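Local coordinates for DUF4848 domain-containing protein (Bacteroides thetaiotaomicron, PDB 4LB8) that is of unknown function but belongs to the DUF4848 family and is made with a signal peptide, probably as an exported lipoprotein, at residues A[215-220]-A[269-274]; A[161-166]-A[280-285]; A[169-174]-A[182-187]; A[194-199]-A[211-216]. All blocks are in the same frame, centred on the assembly; numbering follows the deposited sequence.

Interaction 1: residues A[215-220]-A[269-274]; sequences AKVNLR and GTIEIW
Lys216 and Glu272 stand opposite each other in two antiparallel strands, and a salt bridge joins their ends, Lys216 NZ lying 3.2 Å from Glu272 OE1. The ammonium meets this oxygen on its syn side, 19° out of the carboxylate plane. A bend at chi3 (80°) turns CE and the ammonium toward OE1, with CD already alongside it. Lysine suits the place because its methylenes serve a second neighbour: CG comes in plane to the edge of the Trp274 ring, and CD lies 3.8 Å from Trp274 CH2. Tyr280 OH is a further partner of NZ, and Arg283 NE forms a salt bridge to OE1, so two cations probably favour the charged carboxylate. A methionine in place of Lys216 would probably leave the carboxylate of Glu272 and the hydroxyl of Tyr280 without their ammonium mate.

Paired backbone bonds link Lys216 with Glu272 and Asn218 with Thr270; the straightest runs from Asn218 N to Thr270 O (3.0 Å, 171°). Water 1 connects Lys216 O to Thr270 OG1, at 2.8 Å from the hydroxyl. On the other face, Val217 and Ile271 lie side by side, pointing the same way, with their CG2 atoms 4.2 Å apart. Gly269 adopts backbone angles that call for glycine, and a side chain would run into Asn218 O.

These are the two middle strands of a four-stranded antiparallel sheet, flanked by 244-247 and 284-289. Its apolar face, through Ile271 and Ile273, packs on Val181 and Leu183 of strand 179-188 in the other sheet.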
loop_
_atom_site.group_PDB
_atom_site.type_symbol
_atom_site.label_atom_id
_atom_site.label_comp_id
_atom_site.label_asym_id
_atom_site.label_seq_id
_atom_site.Cartn_x
_atom_site.Cartn_y
_atom_site.Cartn_z
ATOM N N ALA A 215 -1.386 1.963 20.291
ATOM C CA ALA A 215 -1.645 3.249 19.683
ATOM C C ALA A 215 -0.833 4.327 20.360
ATOM O O ALA A 215 -0.427 4.183 21.521
ATOM C CB ALA A 215 -3.133 3.575 19.764
ATOM N N LYS A 216 -0.563 5.377 19.591
ATOM C CA LYS A 216 0.107 6.617 19.942
ATOM C C LYS A 216 -0.832 7.745 19.497
ATOM O O LYS A 216 -1.076 7.945 18.304
ATOM C CB LYS A 216 1.487 6.696 19.276
ATOM C CG LYS A 216 2.619 6.160 20.143
ATOM C CD LYS A 216 3.942 6.037 19.361
ATOM C CE LYS A 216 4.703 7.347 19.215
ATOM N NZ LYS A 216 5.617 7.342 18.034
ATOM N N VAL A 217 -1.424 8.415 20.465
ATOM C CA VAL A 217 -2.449 9.438 20.253
ATOM C C VAL A 217 -1.912 10.809 20.682
ATOM O O VAL A 217 -1.371 10.952 21.785
ATOM C CB VAL A 217 -3.715 9.026 21.074
ATOM C CG1 VAL A 217 -4.857 10.036 20.930
ATOM C CG2 VAL A 217 -4.179 7.609 20.731
ATOM N N ASN A 218 -2.048 11.813 19.813
ATOM C CA ASN A 218 -1.656 13.188 20.166
ATOM C C ASN A 218 -2.737 14.107 19.643
ATOM O O ASN A 218 -2.726 14.429 18.452
ATOM C CB ASN A 218 -0.265 13.563 19.629
ATOM C CG ASN A 218 0.237 14.905 20.108
ATOM O OD1 ASN A 218 -0.252 15.499 21.072
ATOM N ND2 ASN A 218 1.229 15.420 19.430
ATOM N N LEU A 219 -3.695 14.472 20.509
ATOM C CA LEU A 219 -4.850 15.265 20.088
ATOM C C LEU A 219 -5.054 16.541 20.879
ATOM O O LEU A 219 -4.863 16.557 22.094
ATOM C CB LEU A 219 -6.156 14.437 20.179
ATOM C CG LEU A 219 -6.247 13.140 19.374
ATOM C CD1 LEU A 219 -7.580 12.432 19.628
ATOM C CD2 LEU A 219 -6.046 13.387 17.906
ATOM N N ARG A 220 -5.518 17.590 20.175
ATOM C CA ARG A 220 -5.867 18.893 20.752
ATOM C C ARG A 220 -7.368 18.961 20.991
ATOM O O ARG A 220 -8.132 18.444 20.177
ATOM C CB ARG A 220 -5.415 20.049 19.845
ATOM C CG ARG A 220 -4.015 20.556 20.164
ATOM C CD ARG A 220 -3.326 21.211 18.970
ATOM N NE ARG A 220 -3.703 20.675 17.646
ATOM C CZ ARG A 220 -3.134 19.635 17.027
ATOM N NH1 ARG A 220 -2.171 18.939 17.626
ATOM N NH2 ARG A 220 -3.543 19.268 15.818
ATOM N N GLY A 269 -5.323 16.506 15.518
ATOM C CA GLY A 269 -4.085 15.843 15.888
ATOM C C GLY A 269 -3.815 14.628 15.032
ATOM O O GLY A 269 -4.313 14.527 13.902
ATOM N N THR A 270 -3.013 13.694 15.570
ATOM C CA THR A 270 -2.632 12.451 14.883
ATOM C C THR A 270 -2.859 11.183 15.741
ATOM O O THR A 270 -2.868 11.233 16.979
ATOM C CB THR A 270 -1.144 12.500 14.452
ATOM O OG1 THR A 270 -0.262 12.538 15.592
ATOM C CG2 THR A 270 -0.846 13.639 13.480
ATOM N N ILE A 271 -3.027 10.052 15.053
ATOM C CA ILE A 271 -3.109 8.708 15.632
ATOM C C ILE A 271 -2.181 7.780 14.829
ATOM O O ILE A 271 -1.999 7.962 13.608
ATOM C CB ILE A 271 -4.539 8.126 15.747
ATOM C CG1 ILE A 271 -5.287 8.161 14.379
ATOM C CG2 ILE A 271 -5.311 8.824 16.884
ATOM C CD1 ILE A 271 -6.427 7.130 14.171
ATOM N N GLU A 272 -1.573 6.822 15.547
ATOM C CA GLU A 272 -0.708 5.756 15.042
ATOM C C GLU A 272 -1.192 4.449 15.651
ATOM O O GLU A 272 -1.443 4.404 16.865
ATOM C CB GLU A 272 0.764 6.003 15.403
ATOM C CG GLU A 272 1.382 7.212 14.737
ATOM C CD GLU A 272 2.674 7.643 15.390
ATOM O OE1 GLU A 272 3.478 6.756 15.749
ATOM O OE2 GLU A 272 2.877 8.865 15.565
ATOM N N ILE A 273 -1.336 3.390 14.812
ATOM C CA ILE A 273 -1.845 2.077 15.221
ATOM C C ILE A 273 -0.952 0.947 14.703
ATOM O O ILE A 273 -0.592 0.921 13.517
ATOM C CB ILE A 273 -3.337 1.893 14.738
ATOM C CG1 ILE A 273 -4.040 0.623 15.300
ATOM C CG2 ILE A 273 -3.472 1.950 13.215
ATOM C CD1 ILE A 273 -4.429 0.638 16.853
ATOM N N TRP A 274 -0.649 -0.011 15.596
ATOM C CA TRP A 274 0.034 -1.272 15.301
ATOM C C TRP A 274 -0.514 -2.341 16.281
ATOM O O TRP A 274 -1.429 -2.038 17.042
ATOM C CB TRP A 274 1.575 -1.159 15.283
ATOM C CG TRP A 274 2.237 -0.932 16.616
ATOM C CD1 TRP A 274 2.891 -1.857 17.376
ATOM C CD2 TRP A 274 2.379 0.323 17.302
ATOM N NE1 TRP A 274 3.368 -1.274 18.529
ATOM C CE2 TRP A 274 3.093 0.069 18.498
ATOM C CE3 TRP A 274 1.949 1.643 17.033
ATOM C CZ2 TRP A 274 3.354 1.073 19.441
ATOM C CZ3 TRP A 274 2.259 2.645 17.948
ATOM C CH2 TRP A 274 2.945 2.354 19.137
HETATM O O HOH W 1 0.280 10.286 17.142
#

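Interaction 2: residues A[161-166]-A[280-285]; sequences SSVSDL and YDQRGF
Phe285 N donates to Ser164 O across 3.0 Å, and although the N-H points well at the oxygen (164°), it arrives from above the carbonyl plane. A second link, Ser164 OG to Phe285 O, is modelled so short that its exact length is doubtful; the hydroxyl also accepts from Tyr173 N. Serine fits here, since with chi1 near 64° its small hydroxyl lies between its own backbone N and carbonyl carbon and can serve both neighbours.

Val163 packs between the two segments. Its CG1 is 3.3 Å from Arg283 O, while CG2 lies 3.6 Å from Gln282 NE2, the two side chains crossing at about a right angle. That amide nitrogen has a polar mate in Gln176 OE1. Leu166 CD2 meets the Phe285 ring at its edge, in plane, 4.0 Å from CD2.

Behind Phe285, the Arg283 guanidinium has Phe285 CE1 over one face and the Tyr280 ring over the other. Its NH1 bonds Tyr280 O at 2.8 Å, and Arg283 N reaches the same oxygen from the opposite face, fixing the turn before strand 284-289.

Strand 161-163 pairs with 171-175 and, antiparallel, with a strand of the second subunit. The contact therefore ties an intersubunit sheet to the outer strand of the sheet facing it, a link between two facing sheets at their edges, consistent with a beta sandwich.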
loop_
_atom_site.group_PDB
_atom_site.type_symbol
_atom_site.label_atom_id
_atom_site.label_comp_id
_atom_site.label_asym_id
_atom_site.label_seq_id
_atom_site.Cartn_x
_atom_site.Cartn_y
_atom_site.Cartn_z
ATOM N N SER A 161 0.861 -5.293 0.671
ATOM C CA SER A 161 0.964 -4.451 1.845
ATOM C C SER A 161 0.497 -3.029 1.533
ATOM O O SER A 161 0.781 -2.542 0.431
ATOM C CB SER A 161 2.411 -4.447 2.326
ATOM O OG SER A 161 2.474 -3.942 3.647
ATOM N N SER A 162 -0.229 -2.377 2.504
ATOM C CA SER A 162 -0.727 -0.985 2.477
ATOM C C SER A 162 -0.813 -0.440 3.892
ATOM O O SER A 162 -1.399 -1.075 4.782
ATOM C CB SER A 162 -2.084 -0.864 1.799
ATOM O OG SER A 162 -1.928 -0.965 0.397
ATOM N N VAL A 163 -0.203 0.732 4.099
ATOM C CA VAL A 163 -0.121 1.405 5.381
ATOM C C VAL A 163 -0.550 2.847 5.141
ATOM O O VAL A 163 -0.075 3.461 4.179
ATOM C CB VAL A 163 1.306 1.274 5.986
ATOM C CG1 VAL A 163 1.429 1.989 7.326
ATOM C CG2 VAL A 163 1.718 -0.186 6.121
ATOM N N SER A 164 -1.503 3.359 5.956
ATOM C CA SER A 164 -2.041 4.705 5.787
ATOM C C SER A 164 -1.049 5.758 6.248
ATOM O O SER A 164 -0.265 5.490 7.156
ATOM C CB SER A 164 -3.354 4.858 6.547
ATOM O OG SER A 164 -3.219 4.725 7.956
ATOM N N ASP A 165 -1.083 6.955 5.630
ATOM C CA ASP A 165 -0.219 8.079 6.020
ATOM C C ASP A 165 -1.067 9.204 6.615
ATOM O O ASP A 165 -2.288 9.098 6.612
ATOM C CB ASP A 165 0.626 8.582 4.830
ATOM C CG ASP A 165 -0.107 9.142 3.626
ATOM O OD1 ASP A 165 -1.366 9.259 3.685
ATOM O OD2 ASP A 165 0.565 9.443 2.616
ATOM N N LEU A 166 -0.437 10.308 7.070
ATOM C CA LEU A 166 -1.132 11.451 7.685
ATOM C C LEU A 166 -2.194 12.122 6.811
ATOM O O LEU A 166 -2.923 12.963 7.323
ATOM C CB LEU A 166 -0.149 12.505 8.186
ATOM C CG LEU A 166 0.641 12.072 9.403
ATOM C CD1 LEU A 166 1.636 13.115 9.791
ATOM C CD2 LEU A 166 -0.285 11.743 10.566
ATOM N N TYR A 280 5.718 -2.180 15.052
ATOM C CA TYR A 280 5.768 -0.716 15.210
ATOM C C TYR A 280 6.271 -0.024 13.926
ATOM O O TYR A 280 5.672 0.947 13.480
ATOM C CB TYR A 280 6.635 -0.340 16.436
ATOM C CG TYR A 280 6.893 1.143 16.603
ATOM C CD1 TYR A 280 5.939 1.979 17.178
ATOM C CD2 TYR A 280 8.106 1.704 16.221
ATOM C CE1 TYR A 280 6.179 3.345 17.343
ATOM C CE2 TYR A 280 8.363 3.063 16.397
ATOM C CZ TYR A 280 7.396 3.881 16.954
ATOM O OH TYR A 280 7.656 5.224 17.087
ATOM N N ASP A 281 7.311 -0.562 13.307
ATOM C CA ASP A 281 7.887 -0.074 12.049
ATOM C C ASP A 281 6.807 0.103 10.967
ATOM O O ASP A 281 6.831 1.072 10.195
ATOM C CB ASP A 281 8.948 -1.105 11.603
ATOM C CG ASP A 281 9.421 -1.031 10.185
ATOM O OD1 ASP A 281 10.308 -0.202 9.904
ATOM O OD2 ASP A 281 8.971 -1.867 9.367
ATOM N N GLN A 282 5.865 -0.837 10.923
ATOM C CA GLN A 282 4.816 -0.869 9.921
ATOM C C GLN A 282 3.494 -0.247 10.428
ATOM O O GLN A 282 2.451 -0.405 9.770
ATOM C CB GLN A 282 4.614 -2.318 9.452
ATOM C CG GLN A 282 5.728 -2.827 8.513
ATOM C CD GLN A 282 5.955 -1.940 7.291
ATOM O OE1 GLN A 282 7.060 -1.454 7.028
ATOM N NE2 GLN A 282 4.922 -1.698 6.517
ATOM N N ARG A 283 3.545 0.533 11.538
ATOM C CA ARG A 283 2.346 1.184 12.082
ATOM C C ARG A 283 1.713 2.163 11.097
ATOM O O ARG A 283 2.419 2.886 10.393
ATOM C CB ARG A 283 2.638 1.889 13.419
ATOM C CG ARG A 283 3.309 3.242 13.306
ATOM C CD ARG A 283 3.992 3.619 14.593
ATOM N NE ARG A 283 4.901 4.756 14.437
ATOM C CZ ARG A 283 6.099 4.709 13.856
ATOM N NH1 ARG A 283 6.554 3.572 13.337
ATOM N NH2 ARG A 283 6.845 5.804 13.778
ATOM N N GLY A 284 0.384 2.145 11.060
ATOM C CA GLY A 284 -0.450 3.030 10.260
ATOM C C GLY A 284 -0.700 4.352 10.946
ATOM O O GLY A 284 -0.852 4.396 12.160
ATOM N N PHE A 285 -0.756 5.434 10.162
ATOM C CA PHE A 285 -0.948 6.834 10.567
ATOM C C PHE A 285 -2.278 7.400 10.074
ATOM O O PHE A 285 -2.877 6.869 9.136
ATOM C CB PHE A 285 0.196 7.689 9.969
ATOM C CG PHE A 285 1.558 7.564 10.626
ATOM C CD1 PHE A 285 2.301 6.383 10.521
ATOM C CD2 PHE A 285 2.109 8.632 11.328
ATOM C CE1 PHE A 285 3.551 6.257 11.145
ATOM C CE2 PHE A 285 3.375 8.520 11.917
ATOM C CZ PHE A 285 4.094 7.338 11.805
#

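Interaction 3: residues A[169-174]-A[182-187]; sequences INEAYS and GLYLSV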
loop_
_atom_site.group_PDB
_atom_site.type_symbol
_atom_site.label_atom_id
_atom_site.label_comp_id
_atom_site.label_asym_id
_atom_site.label_seq_id
_atom_site.Cartn_x
_atom_site.Cartn_y
_atom_site.Cartn_z
ATOM N N ILE A 169 -7.735 10.646 6.896
ATOM C CA ILE A 169 -8.455 11.363 7.954
ATOM C C ILE A 169 -9.272 10.383 8.821
ATOM O O ILE A 169 -10.025 9.562 8.299
ATOM C CB ILE A 169 -9.329 12.497 7.336
ATOM C CG1 ILE A 169 -8.517 13.387 6.352
ATOM C CG2 ILE A 169 -10.027 13.359 8.399
ATOM C CD1 ILE A 169 -7.287 14.230 6.926
ATOM N N ASN A 170 -9.073 10.454 10.153
ATOM C CA ASN A 170 -9.778 9.675 11.200
ATOM C C ASN A 170 -9.716 8.113 11.020
ATOM O O ASN A 170 -10.395 7.389 11.751
ATOM C CB ASN A 170 -11.253 10.133 11.273
ATOM C CG ASN A 170 -11.428 11.598 11.548
ATOM O OD1 ASN A 170 -10.620 12.240 12.221
ATOM N ND2 ASN A 170 -12.508 12.153 11.063
ATOM N N GLU A 171 -8.932 7.608 10.043
ATOM C CA GLU A 171 -8.820 6.173 9.768
ATOM C C GLU A 171 -7.370 5.793 9.622
ATOM O O GLU A 171 -6.734 6.232 8.685
ATOM C CB GLU A 171 -9.593 5.777 8.489
ATOM C CG GLU A 171 -11.019 6.300 8.453
ATOM C CD GLU A 171 -11.887 6.002 7.246
ATOM O OE1 GLU A 171 -11.340 5.691 6.160
ATOM O OE2 GLU A 171 -13.127 6.126 7.386
ATOM N N ALA A 172 -6.836 5.004 10.538
ATOM C CA ALA A 172 -5.450 4.561 10.426
ATOM C C ALA A 172 -5.440 3.071 10.287
ATOM O O ALA A 172 -6.223 2.390 10.959
ATOM C CB ALA A 172 -4.632 5.003 11.626
ATOM N N TYR A 173 -4.618 2.555 9.359
ATOM C CA TYR A 173 -4.549 1.127 9.121
ATOM C C TYR A 173 -3.156 0.697 8.727
ATOM O O TYR A 173 -2.325 1.505 8.312
ATOM C CB TYR A 173 -5.578 0.682 8.034
ATOM C CG TYR A 173 -5.377 1.324 6.673
ATOM C CD1 TYR A 173 -4.476 0.789 5.749
ATOM C CD2 TYR A 173 -6.086 2.469 6.305
ATOM C CE1 TYR A 173 -4.257 1.398 4.511
ATOM C CE2 TYR A 173 -5.894 3.074 5.055
ATOM C CZ TYR A 173 -4.965 2.542 4.166
ATOM O OH TYR A 173 -4.748 3.156 2.946
ATOM N N SER A 174 -2.935 -0.621 8.799
ATOM C CA SER A 174 -1.750 -1.294 8.326
ATOM C C SER A 174 -2.151 -2.693 7.914
ATOM O O SER A 174 -2.546 -3.487 8.762
ATOM C CB SER A 174 -0.658 -1.292 9.377
ATOM O OG SER A 174 0.575 -1.671 8.789
ATOM N N GLY A 182 -6.445 -1.762 12.318
ATOM C CA GLY A 182 -7.066 -0.470 12.078
ATOM C C GLY A 182 -7.554 0.222 13.336
ATOM O O GLY A 182 -7.821 -0.424 14.350
ATOM N N LEU A 183 -7.631 1.558 13.263
ATOM C CA LEU A 183 -8.185 2.449 14.267
ATOM C C LEU A 183 -9.024 3.494 13.516
ATOM O O LEU A 183 -8.485 4.327 12.774
ATOM C CB LEU A 183 -7.113 3.089 15.163
ATOM C CG LEU A 183 -7.621 4.015 16.295
ATOM C CD1 LEU A 183 -8.635 3.340 17.176
ATOM C CD2 LEU A 183 -6.460 4.537 17.105
ATOM N N TYR A 184 -10.357 3.376 13.669
ATOM C CA TYR A 184 -11.351 4.201 13.010
ATOM C C TYR A 184 -12.049 5.050 14.060
ATOM O O TYR A 184 -12.494 4.516 15.075
ATOM C CB TYR A 184 -12.328 3.313 12.183
ATOM C CG TYR A 184 -11.575 2.538 11.117
ATOM C CD1 TYR A 184 -11.301 3.109 9.873
ATOM C CD2 TYR A 184 -10.995 1.296 11.404
ATOM C CE1 TYR A 184 -10.487 2.464 8.936
ATOM C CE2 TYR A 184 -10.178 0.644 10.473
ATOM C CZ TYR A 184 -9.933 1.230 9.240
ATOM O OH TYR A 184 -9.172 0.584 8.299
ATOM N N LEU A 185 -12.095 6.386 13.829
ATOM C CA LEU A 185 -12.717 7.364 14.726
ATOM C C LEU A 185 -13.888 8.072 14.095
ATOM O O LEU A 185 -13.850 8.425 12.910
ATOM C CB LEU A 185 -11.711 8.426 15.208
ATOM C CG LEU A 185 -10.465 7.942 15.959
ATOM C CD1 LEU A 185 -9.628 9.123 16.355
ATOM C CD2 LEU A 185 -10.815 7.057 17.174
ATOM N N SER A 186 -14.924 8.310 14.909
ATOM C CA SER A 186 -16.146 9.031 14.539
ATOM C C SER A 186 -16.633 9.791 15.772
ATOM O O SER A 186 -16.120 9.544 16.861
ATOM C CB SER A 186 -17.214 8.097 13.962
ATOM O OG SER A 186 -17.687 7.105 14.861
ATOM N N VAL A 187 -17.542 10.762 15.610
ATOM C CA VAL A 187 -17.994 11.555 16.761
ATOM C C VAL A 187 -19.500 11.809 16.679
ATOM O O VAL A 187 -20.012 12.222 15.630
ATOM C CB VAL A 187 -17.166 12.878 16.945
ATOM C CG1 VAL A 187 -17.322 13.840 15.756
ATOM C CG2 VAL A 187 -17.462 13.562 18.279
HETATM O O HOH W 2 -13.686 6.063 10.817
#
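Tyr184 (chi1 -60°) and Glu171 (chi1 -50°) both turn CG anti to their own carbonyl carbons, which brings the tyrosine ring over to the neighbouring strand and against the glutamate stem. Glu171 CB lies 3.5 Å from Tyr184 CD1, and the extended chain carries CD in plane to the edge of the ring, the carboxylate turned 67° from it. The far end of the ring reaches Tyr173, whose CB is 3.6 Å from Tyr184 OH. Gly182 makes this lean possible, because a CB there would strike Tyr184 CE2.

Beneath the ring, Ala172 and Leu183 exchange two backbone bonds, the shorter from Leu183 N to Ala172 O at 2.8 Å. Leu185 N adds another to Asn170 O at 2.9 Å.

Arg151 of the second subunit makes a cation-pi contact with Tyr184, so the face bearing Glu171 and Tyr184 belongs to the subunit interface. Ala172 and Leu183 point the other way, small and branched residues that fit against Ile271 and Ile273 of the facing sheet. The hairpin formed by strands 171-175 and 179-188 is itself flanked by 161-163 next to its first strand and by 191-201 next to its second.

Interaction 4: residues A[194-199]-A[211-216]; sequences ANFTSQ and TTYHAK
Phe196 CB sits squarely over the Tyr213 ring, 3.9 Å from its centroid and only 6° off the ring normal, in a CH-pi contact. Thr211 CG2 covers the opposite face, 3.6 Å above the plane and offset toward the rim, so the phenol is held between a methylene and a methyl. Thr197 O approaches the edge of the ring in plane, 3.5 Å from Tyr213 CE2. The phenylalanine ring itself is set obliquely, its plane 56° from that of the tyrosine, with Phe196 CD2 3.9 Å from Tyr213 CB. Large flat residues suit this place because they must span strands whose axes stay 9.1 Å apart.

That spacing, with the strands crossing at 133°, belongs to two sheets packed face to face, as in a beta sandwich: strand 191-201 is in one and 213-220 in the other. Val181, Leu183 and Ile273 continue the apolar filling around the pair.

The hydroxyl end is also buried, but its polar link across the contact is slight: Ser198 OG gives Tyr213 OH a weak bond of 3.4 Å, whereas the stronger partner of the phenol is Gly252 O. A leucine in place of Tyr213 would probably leave Gly252 O without its hydroxyl mate and open a gap between Phe196 and Thr211. The looser, partly exposed side is that of Thr197 and His214, each of which points away from the opposing segment; His214 stacks on Trp274 and bonds Asp247 instead.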
loop_
_atom_site.group_PDB
_atom_site.type_symbol
_atom_site.label_atom_id
_atom_site.label_comp_id
_atom_site.label_asym_id
_atom_site.label_seq_id
_atom_site.Cartn_x
_atom_site.Cartn_y
_atom_site.Cartn_z
ATOM N N ALA A 194 -14.438 4.806 18.917
ATOM C CA ALA A 194 -13.274 4.188 18.293
ATOM C C ALA A 194 -13.585 2.757 17.949
ATOM O O ALA A 194 -14.286 2.077 18.710
ATOM C CB ALA A 194 -12.066 4.242 19.225
ATOM N N ASN A 195 -13.071 2.309 16.816
ATOM C CA ASN A 195 -13.171 0.945 16.344
ATOM C C ASN A 195 -11.736 0.437 16.083
ATOM O O ASN A 195 -11.011 1.006 15.270
ATOM C CB ASN A 195 -14.079 0.846 15.097
ATOM C CG ASN A 195 -14.473 -0.552 14.633
ATOM O OD1 ASN A 195 -14.942 -0.730 13.509
ATOM N ND2 ASN A 195 -14.290 -1.581 15.444
ATOM N N PHE A 196 -11.298 -0.533 16.904
ATOM C CA PHE A 196 -10.011 -1.223 16.823
ATOM C C PHE A 196 -10.295 -2.511 16.116
ATOM O O PHE A 196 -11.187 -3.249 16.543
ATOM C CB PHE A 196 -9.406 -1.468 18.209
ATOM C CG PHE A 196 -8.947 -0.267 18.998
ATOM C CD1 PHE A 196 -9.836 0.444 19.794
ATOM C CD2 PHE A 196 -7.604 0.090 19.033
ATOM C CE1 PHE A 196 -9.403 1.529 20.568
ATOM C CE2 PHE A 196 -7.167 1.179 19.818
ATOM C CZ PHE A 196 -8.071 1.885 20.583
ATOM N N THR A 197 -9.597 -2.762 14.995
ATOM C CA THR A 197 -9.843 -3.944 14.158
ATOM C C THR A 197 -8.563 -4.756 13.864
ATOM O O THR A 197 -7.463 -4.201 13.793
ATOM C CB THR A 197 -10.523 -3.540 12.822
ATOM O OG1 THR A 197 -9.779 -2.491 12.210
ATOM C CG2 THR A 197 -11.978 -3.110 12.990
ATOM N N SER A 198 -8.724 -6.077 13.696
ATOM C CA SER A 198 -7.619 -6.949 13.370
ATOM C C SER A 198 -8.114 -8.196 12.683
ATOM O O SER A 198 -9.114 -8.809 13.098
ATOM C CB SER A 198 -6.786 -7.305 14.599
ATOM O OG SER A 198 -7.333 -8.378 15.346
ATOM N N GLN A 199 -7.391 -8.573 11.630
ATOM C CA GLN A 199 -7.677 -9.751 10.833
ATOM C C GLN A 199 -6.393 -10.513 10.514
ATOM O O GLN A 199 -5.307 -9.933 10.532
ATOM C CB GLN A 199 -8.399 -9.361 9.539
ATOM C CG GLN A 199 -9.798 -8.789 9.745
ATOM C CD GLN A 199 -10.534 -8.667 8.435
ATOM O OE1 GLN A 199 -10.091 -7.994 7.503
ATOM N NE2 GLN A 199 -11.658 -9.350 8.314
ATOM N N THR A 211 -5.983 -10.073 19.229
ATOM C CA THR A 211 -4.632 -9.476 19.268
ATOM C C THR A 211 -4.514 -8.432 20.403
ATOM O O THR A 211 -5.494 -8.143 21.100
ATOM C CB THR A 211 -4.259 -8.845 17.891
ATOM O OG1 THR A 211 -2.841 -8.680 17.811
ATOM C CG2 THR A 211 -4.919 -7.494 17.651
ATOM N N THR A 212 -3.313 -7.869 20.576
ATOM C CA THR A 212 -3.032 -6.780 21.505
ATOM C C THR A 212 -2.866 -5.535 20.640
ATOM O O THR A 212 -2.111 -5.599 19.677
ATOM C CB THR A 212 -1.793 -7.104 22.356
ATOM O OG1 THR A 212 -2.163 -8.076 23.338
ATOM C CG2 THR A 212 -1.230 -5.884 23.058
ATOM N N TYR A 213 -3.591 -4.434 20.941
ATOM C CA TYR A 213 -3.485 -3.193 20.166
ATOM C C TYR A 213 -2.566 -2.210 20.856
ATOM O O TYR A 213 -2.460 -2.188 22.090
ATOM C CB TYR A 213 -4.841 -2.534 19.904
ATOM C CG TYR A 213 -5.830 -3.441 19.218
ATOM C CD1 TYR A 213 -6.699 -4.245 19.955
ATOM C CD2 TYR A 213 -5.920 -3.481 17.836
ATOM C CE1 TYR A 213 -7.617 -5.079 19.325
ATOM C CE2 TYR A 213 -6.833 -4.311 17.198
ATOM C CZ TYR A 213 -7.678 -5.110 17.945
ATOM O OH TYR A 213 -8.566 -5.934 17.300
ATOM N N HIS A 214 -1.896 -1.403 20.023
ATOM C CA HIS A 214 -0.906 -0.397 20.382
ATOM C C HIS A 214 -1.144 0.873 19.574
ATOM O O HIS A 214 -1.142 0.861 18.343
ATOM C CB HIS A 214 0.509 -0.927 20.140
ATOM C CG HIS A 214 0.841 -2.190 20.871
ATOM N ND1 HIS A 214 1.019 -2.205 22.248
ATOM C CD2 HIS A 214 1.045 -3.436 20.390
ATOM C CE1 HIS A 214 1.297 -3.458 22.555
ATOM N NE2 HIS A 214 1.355 -4.231 21.467
ATOM N N ALA A 215 -1.386 1.963 20.291
ATOM C CA ALA A 215 -1.645 3.249 19.683
ATOM C C ALA A 215 -0.833 4.327 20.360
ATOM O O ALA A 215 -0.427 4.183 21.521
ATOM C CB ALA A 215 -3.133 3.575 19.764
ATOM N N LYS A 216 -0.563 5.377 19.591
ATOM C CA LYS A 216 0.107 6.617 19.942
ATOM C C LYS A 216 -0.832 7.745 19.497
ATOM O O LYS A 216 -1.076 7.945 18.304
ATOM C CB LYS A 216 1.487 6.696 19.276
ATOM C CG LYS A 216 2.619 6.160 20.143
ATOM C CD LYS A 216 3.942 6.037 19.361
ATOM C CE LYS A 216 4.703 7.347 19.215
ATOM N NZ LYS A 216 5.617 7.342 18.034
#

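Overall arrangement
The four contacts lie close together, their centres 10 to 13 Å apart, in two facing sheets. Interactions 3 and 4 share one sheet, where Tyr184 O accepts from Asn195 N at 2.9 Å; interaction 1 forms the middle of the other, and interaction 4 spans the two through strand 213-220. Between the sheets, Ile271 CD1 is 3.8 Å from Ala172 CB, and Ile273 CD1 is 3.9 Å from Phe196 CD2. Interaction 2 joins the sheets at one edge, linked to interaction 1 by Glu272 OE1 and Arg283 NE at 2.8 Å. Interactions 2, 3 and 4 also reach the second subunit. No active site is known; PEG molecules near Arg283 and Phe196 probably come from crystallisation.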